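Local atomic coordinates of tRNA (uracil(54)-C(5))-methyltransferase (Pyrococcus abyssi, PDB entry 2JJQ), a protein that methylates carbon 5 of the uridine at position 54 in tRNA, using S-adenosyl-L-methionine as methyl donor. Residues R283-L288 with G302-Y307; V349-F354 with N375-G380. All blocks are in the same frame, centred on the assembly; numbering follows the deposited sequence.

Contact 1: R283-L288 with G302-Y307; sequences RKVSEL and GTFGIY. With SAH (S-adenosyl-L-homocysteine), chain B.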
loop_
_atom_site.group_PDB
_atom_site.type_symbol
_atom_site.label_atom_id
_atom_site.label_comp_id
_atom_site.label_asym_id
_atom_site.label_seq_id
_atom_site.Cartn_x
_atom_site.Cartn_y
_atom_site.Cartn_z
ATOM N N ARG A 283 8.611 8.702 11.411
ATOM C CA ARG A 283 9.607 9.659 11.940
ATOM C C ARG A 283 9.295 11.041 11.389
ATOM O O ARG A 283 9.340 12.031 12.143
ATOM C CB ARG A 283 11.002 9.237 11.513
ATOM C CG ARG A 283 11.475 7.993 12.251
ATOM C CD ARG A 283 12.908 7.691 11.721
ATOM N NE ARG A 283 13.457 6.499 12.363
ATOM C CZ ARG A 283 14.645 6.001 12.023
ATOM N NH1 ARG A 283 15.362 6.620 11.051
ATOM N NH2 ARG A 283 15.108 4.909 12.632
ATOM N N LYS A 284 8.958 11.097 10.092
ATOM C CA LYS A 284 8.734 12.410 9.449
ATOM C C LYS A 284 7.539 13.078 10.057
ATOM O O LYS A 284 7.606 14.259 10.338
ATOM C CB LYS A 284 8.518 12.312 7.930
ATOM C CG LYS A 284 8.416 13.705 7.233
ATOM C CD LYS A 284 9.905 14.263 7.160
ATOM C CE LYS A 284 10.068 15.639 6.665
ATOM N NZ LYS A 284 11.538 15.988 6.887
ATOM N N VAL A 285 6.432 12.339 10.207
ATOM C CA VAL A 285 5.256 12.888 10.883
ATOM C C VAL A 285 5.598 13.393 12.276
ATOM O O VAL A 285 5.193 14.518 12.636
ATOM C CB VAL A 285 4.078 11.908 10.902
ATOM C CG1 VAL A 285 2.907 12.450 11.784
ATOM C CG2 VAL A 285 3.628 11.626 9.396
ATOM N N SER A 286 6.378 12.622 13.032
ATOM C CA SER A 286 6.687 13.027 14.415
ATOM C C SER A 286 7.516 14.300 14.411
ATOM O O SER A 286 7.517 15.034 15.404
ATOM C CB SER A 286 7.425 11.943 15.221
ATOM O OG SER A 286 8.731 11.773 14.746
ATOM N N GLU A 287 8.263 14.522 13.338
ATOM C CA GLU A 287 9.131 15.698 13.239
ATOM C C GLU A 287 8.362 16.987 12.888
ATOM O O GLU A 287 8.758 18.101 13.284
ATOM C CB GLU A 287 10.235 15.435 12.219
ATOM C CG GLU A 287 11.234 14.482 12.831
ATOM C CD GLU A 287 12.199 13.859 11.845
ATOM O OE1 GLU A 287 12.171 14.200 10.630
ATOM O OE2 GLU A 287 12.983 12.997 12.318
ATOM N N LEU A 288 7.276 16.827 12.151
ATOM C CA LEU A 288 6.503 17.951 11.627
ATOM C C LEU A 288 5.446 18.461 12.583
ATOM O O LEU A 288 5.078 19.640 12.516
ATOM C CB LEU A 288 5.818 17.539 10.324
ATOM C CG LEU A 288 6.824 17.296 9.173
ATOM C CD1 LEU A 288 6.040 16.898 7.914
ATOM C CD2 LEU A 288 7.753 18.458 8.866
ATOM N N GLY A 302 -3.560 3.173 13.670
ATOM C CA GLY A 302 -2.905 4.107 14.630
ATOM C C GLY A 302 -1.404 4.264 14.379
ATOM O O GLY A 302 -0.634 4.675 15.269
ATOM N N THR A 303 -1.008 3.961 13.165
ATOM C CA THR A 303 0.398 4.045 12.764
ATOM C C THR A 303 1.037 5.334 13.287
ATOM O O THR A 303 2.045 5.295 14.009
ATOM C CB THR A 303 0.577 3.967 11.272
ATOM O OG1 THR A 303 -0.238 2.920 10.714
ATOM C CG2 THR A 303 2.056 3.612 11.005
ATOM N N PHE A 304 0.443 6.470 12.958
ATOM C CA PHE A 304 1.021 7.749 13.425
ATOM C C PHE A 304 0.767 7.969 14.897
ATOM O O PHE A 304 1.660 8.305 15.639
ATOM C CB PHE A 304 0.453 8.922 12.604
ATOM C CG PHE A 304 0.677 8.760 11.131
ATOM C CD1 PHE A 304 1.950 8.474 10.663
ATOM C CD2 PHE A 304 -0.335 8.945 10.223
ATOM C CE1 PHE A 304 2.178 8.292 9.329
ATOM C CE2 PHE A 304 -0.108 8.773 8.852
ATOM C CZ PHE A 304 1.125 8.429 8.404
ATOM N N GLY A 305 -0.492 7.815 15.307
ATOM C CA GLY A 305 -0.918 8.160 16.667
ATOM C C GLY A 305 -0.175 7.378 17.728
ATOM O O GLY A 305 0.241 7.951 18.739
ATOM N N ILE A 306 0.091 6.100 17.463
ATOM C CA ILE A 306 0.721 5.278 18.470
ATOM C C ILE A 306 2.195 5.674 18.579
ATOM O O ILE A 306 2.746 5.722 19.680
ATOM C CB ILE A 306 0.559 3.824 18.167
ATOM C CG1 ILE A 306 -0.940 3.448 18.306
ATOM C CG2 ILE A 306 1.399 2.945 19.148
ATOM C CD1 ILE A 306 -1.265 2.164 17.613
ATOM N N TYR A 307 2.809 5.914 17.430
ATOM C CA TYR A 307 4.244 6.278 17.378
ATOM C C TYR A 307 4.390 7.608 18.135
ATOM O O TYR A 307 5.302 7.813 18.950
ATOM C CB TYR A 307 4.717 6.437 15.954
ATOM C CG TYR A 307 6.207 6.611 15.846
ATOM C CD1 TYR A 307 7.042 5.476 15.700
ATOM C CD2 TYR A 307 6.798 7.892 15.898
ATOM C CE1 TYR A 307 8.448 5.612 15.587
ATOM C CE2 TYR A 307 8.183 8.009 15.799
ATOM C CZ TYR A 307 8.991 6.897 15.671
ATOM O OH TYR A 307 10.380 7.060 15.589
HETATM N N SAH B . -3.241 6.645 8.848
HETATM C CA SAH B . -3.715 5.258 8.531
HETATM C CB SAH B . -4.142 5.142 7.068
HETATM C CG SAH B . -5.357 5.981 6.738
HETATM S SD SAH B . -6.126 5.245 5.286
HETATM C C SAH B . -2.557 4.310 8.745
HETATM O O SAH B . -2.680 3.075 8.740
HETATM O OXT SAH B . -1.442 4.785 8.901
HETATM C "C5'" SAH B . -7.595 6.241 5.270
HETATM C "C4'" SAH B . -8.496 5.878 6.464
HETATM O "O4'" SAH B . -9.782 6.550 6.390
HETATM C "C3'" SAH B . -8.831 4.391 6.575
HETATM O "O3'" SAH B . -8.307 3.894 7.823
HETATM C "C2'" SAH B . -10.378 4.338 6.500
HETATM O "O2'" SAH B . -11.007 3.371 7.346
HETATM C "C1'" SAH B . -10.794 5.702 6.965
HETATM N N9 SAH B . -11.983 6.307 6.375
HETATM C C8 SAH B . -12.439 6.191 5.104
HETATM N N7 SAH B . -13.505 7.020 4.942
HETATM C C5 SAH B . -13.702 7.686 6.091
HETATM C C6 SAH B . -14.640 8.710 6.596
HETATM N N6 SAH B . -15.601 9.158 5.750
HETATM N N1 SAH B . -14.478 9.131 7.893
HETATM C C2 SAH B . -13.509 8.655 8.705
HETATM N N3 SAH B . -12.644 7.714 8.301
HETATM C C4 SAH B . -12.692 7.226 7.038
HETATM O O HOH W 1 11.216 10.256 15.776
#

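Contact 2: V349-F354 with N375-G380; sequences VSVKGF and NREKPG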
loop_
_atom_site.group_PDB
_atom_site.type_symbol
_atom_site.label_atom_id
_atom_site.label_comp_id
_atom_site.label_asym_id
_atom_site.label_seq_id
_atom_site.Cartn_x
_atom_site.Cartn_y
_atom_site.Cartn_z
ATOM N N VAL A 349 -16.404 14.661 13.062
ATOM C CA VAL A 349 -15.315 14.811 14.047
ATOM C C VAL A 349 -15.042 16.262 14.376
ATOM O O VAL A 349 -14.970 17.111 13.493
ATOM C CB VAL A 349 -13.988 14.146 13.564
ATOM C CG1 VAL A 349 -13.474 14.845 12.321
ATOM C CG2 VAL A 349 -12.895 14.187 14.662
ATOM N N SER A 350 -14.880 16.542 15.663
ATOM C CA SER A 350 -14.442 17.863 16.116
ATOM C C SER A 350 -12.925 17.991 16.068
ATOM O O SER A 350 -12.193 17.074 16.465
ATOM C CB SER A 350 -14.934 18.133 17.547
ATOM O OG SER A 350 -14.253 19.235 18.080
ATOM N N VAL A 351 -12.461 19.142 15.620
ATOM C CA VAL A 351 -11.041 19.448 15.589
ATOM C C VAL A 351 -10.710 20.520 16.598
ATOM O O VAL A 351 -9.634 21.079 16.597
ATOM C CB VAL A 351 -10.623 19.863 14.152
ATOM C CG1 VAL A 351 -10.656 18.642 13.263
ATOM C CG2 VAL A 351 -11.579 20.874 13.559
ATOM N N LYS A 352 -11.638 20.804 17.508
ATOM C CA LYS A 352 -11.379 21.817 18.523
ATOM C C LYS A 352 -10.321 21.363 19.505
ATOM O O LYS A 352 -10.338 20.204 19.942
ATOM C CB LYS A 352 -12.660 22.055 19.335
ATOM C CG LYS A 352 -13.854 22.605 18.540
ATOM C CD LYS A 352 -14.934 23.094 19.536
ATOM C CE LYS A 352 -16.266 23.449 18.863
ATOM N NZ LYS A 352 -16.128 24.686 18.042
ATOM N N GLY A 353 -9.440 22.268 19.900
ATOM C CA GLY A 353 -8.588 22.051 21.064
ATOM C C GLY A 353 -7.295 21.291 20.815
ATOM O O GLY A 353 -6.650 20.871 21.777
ATOM N N PHE A 354 -6.925 21.080 19.548
ATOM C CA PHE A 354 -5.663 20.371 19.249
ATOM C C PHE A 354 -4.593 21.370 18.855
ATOM O O PHE A 354 -4.917 22.409 18.290
ATOM C CB PHE A 354 -5.898 19.380 18.110
ATOM C CG PHE A 354 -6.812 18.303 18.491
ATOM C CD1 PHE A 354 -6.350 17.257 19.314
ATOM C CD2 PHE A 354 -8.139 18.306 18.079
ATOM C CE1 PHE A 354 -7.164 16.221 19.711
ATOM C CE2 PHE A 354 -8.973 17.264 18.509
ATOM C CZ PHE A 354 -8.510 16.228 19.300
ATOM N N ASN A 375 -10.853 25.151 9.040
ATOM C CA ASN A 375 -10.802 26.604 8.735
ATOM C C ASN A 375 -11.306 27.501 9.884
ATOM O O ASN A 375 -10.834 28.633 10.071
ATOM C CB ASN A 375 -11.532 26.891 7.409
ATOM C CG ASN A 375 -10.700 26.503 6.190
ATOM O OD1 ASN A 375 -9.487 26.368 6.288
ATOM N ND2 ASN A 375 -11.340 26.388 5.029
ATOM N N ARG A 376 -12.269 26.993 10.632
ATOM C CA ARG A 376 -12.900 27.745 11.719
ATOM C C ARG A 376 -12.047 27.627 12.965
ATOM O O ARG A 376 -11.765 28.620 13.626
ATOM C CB ARG A 376 -14.302 27.206 11.964
ATOM C CG ARG A 376 -15.073 27.853 13.077
ATOM C CD ARG A 376 -16.577 27.535 12.896
ATOM N NE ARG A 376 -16.988 26.285 13.546
ATOM C CZ ARG A 376 -17.398 25.185 12.906
ATOM N NH1 ARG A 376 -17.470 25.160 11.573
ATOM N NH2 ARG A 376 -17.746 24.107 13.601
ATOM N N GLU A 377 -11.606 26.409 13.274
ATOM C CA GLU A 377 -10.839 26.165 14.493
ATOM C C GLU A 377 -9.390 26.566 14.357
ATOM O O GLU A 377 -8.755 26.984 15.337
ATOM C CB GLU A 377 -10.915 24.682 14.912
ATOM C CG GLU A 377 -12.275 24.219 15.361
ATOM C CD GLU A 377 -12.923 25.163 16.367
ATOM O OE1 GLU A 377 -12.275 25.472 17.411
ATOM O OE2 GLU A 377 -14.084 25.567 16.103
ATOM N N LYS A 378 -8.836 26.391 13.157
ATOM C CA LYS A 378 -7.470 26.773 12.877
ATOM C C LYS A 378 -6.440 26.205 13.863
ATOM O O LYS A 378 -5.698 26.948 14.509
ATOM C CB LYS A 378 -7.344 28.309 12.786
ATOM C CG LYS A 378 -8.120 28.977 11.653
ATOM C CD LYS A 378 -7.590 28.555 10.265
ATOM C CE LYS A 378 -6.096 28.691 10.103
ATOM N NZ LYS A 378 -5.605 30.116 9.955
ATOM N N PRO A 379 -6.344 24.873 13.939
ATOM C CA PRO A 379 -5.207 24.324 14.671
ATOM C C PRO A 379 -3.930 24.885 14.088
ATOM O O PRO A 379 -3.894 25.160 12.889
ATOM C CB PRO A 379 -5.303 22.810 14.401
ATOM C CG PRO A 379 -6.148 22.659 13.132
ATOM C CD PRO A 379 -7.100 23.848 13.166
ATOM N N GLY A 380 -2.916 25.090 14.931
ATOM C CA GLY A 380 -1.681 25.725 14.545
ATOM C C GLY A 380 -0.986 25.016 13.376
ATOM O O GLY A 380 -0.405 25.668 12.506
HETATM O O HOH W 2 -9.654 24.981 18.865
HETATM O O HOH W 3 -3.790 24.899 17.684
#

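Contact 1: R283-L288 with G302-Y307
Phe304 and Tyr307, one helical turn apart, meet the face of the helix that carries Arg283, Val285 and Ser286. The sequence from Gly302 begins at the N-cap, in the glycine-rich loop and first turn characteristic of the class I methyltransferase fold. Thr303 OG1 donates a 2.9 Å hydrogen bond to OXT of S-adenosyl-L-homocysteine. Next comes the Phe304 ring, a partition between cofactor and helix: Val285 CG2 sits over one face as a CH-pi contact, 4.1 Å from the ring centroid, and the cofactor carboxylate atom OXT lies over the opposite face. Tyr307, its CG anti to the backbone N (chi1 -172°), lays its ring edge by Ser286, whose OG is 3.9 Å from Tyr307 CE2, while Arg283 CG packs obliquely against Tyr307 OH. Ser286 OG itself donates to Arg283 O at 2.7 Å, and a water in the plane of the tyrosine ring donates to Ser286 OG and, weakly, to Tyr307 OH. Asp259 forms a salt bridge with Arg283 NH2 and a hydrogen bond with Tyr307 OH. The axes of 283-288 and 303-307 approach to 9.8 Å and cross at -63°; Val285 and Phe304 rest on Val385 of strand 381-386, and Tyr307 on strand 261-265.

Contact 2: V349-F354 with N375-G380
Lys352 and Glu377 cross obliquely between the type II beta turn Val351-Phe354 and the C-terminal end of helix 368-377, a peripheral junction of the class I methyltransferase fold. The lysine's aliphatic chain passes over the carboxylate before its amine reaches it: Lys352 CG lies 3.5 Å from Glu377 CD. A bend at the last torsion (chi4 -70°) then turns NZ toward Glu377 OE2, which it meets at 3.0 Å in a hydrogen-bonded salt bridge. The amine approaches from above the carboxylate, 54° out of its plane. Arg376 adds charge to the network, but its NE is 3.9 Å from Glu377 OE2 and no N-H points at that oxygen, so this long pairing is purely electrostatic. Two positive groups near OE2 would probably help to keep the carboxylate ionised.

Closer to the backbone, the same glutamate offers its aliphatic part to Val351, whose CG2 packs obliquely on Glu377 CG at 3.9 Å. Val351 also touches Leu370 and Leu374 of the helix and Leu295 of strand 293-297, placing this methyl contact on the buried side of the junction. Glu377 is the last helical residue; Lys378 leaves the helix with positive phi, and in the next residue Pro379 CB lies 3.9 Å from Phe354 O. The turn is itself braced by an ST turn, in which Ser350 OG accepts from Lys352 N.

Waters fasten the rest of the seam. One accepts from Gly353 N and donates to Glu377 OE1, so the two carboxylate oxygens serve different partners. Another donates to Phe354 O at 2.8 Å and accepts from Gly380 N at 2.9 Å.

Both contacts belong to the catalytic domain, on the same side of the chain's centre, with their centres about 19 Å apart and their nearest atoms about 8 Å apart. Contact 1 is mainly buried and joins two helices beside the cofactor, with aromatic and aliphatic packing at its centre and Arg283 at its exposed margin. Contact 2, farther from the centre of the chain, joins a loop to a helix end and relies on a salt bridge and water bridges beside the Val351 and Pro379 packing. They share the central sheet as support: each borders a strand that follows, or lies between, the segments of the other in sequence.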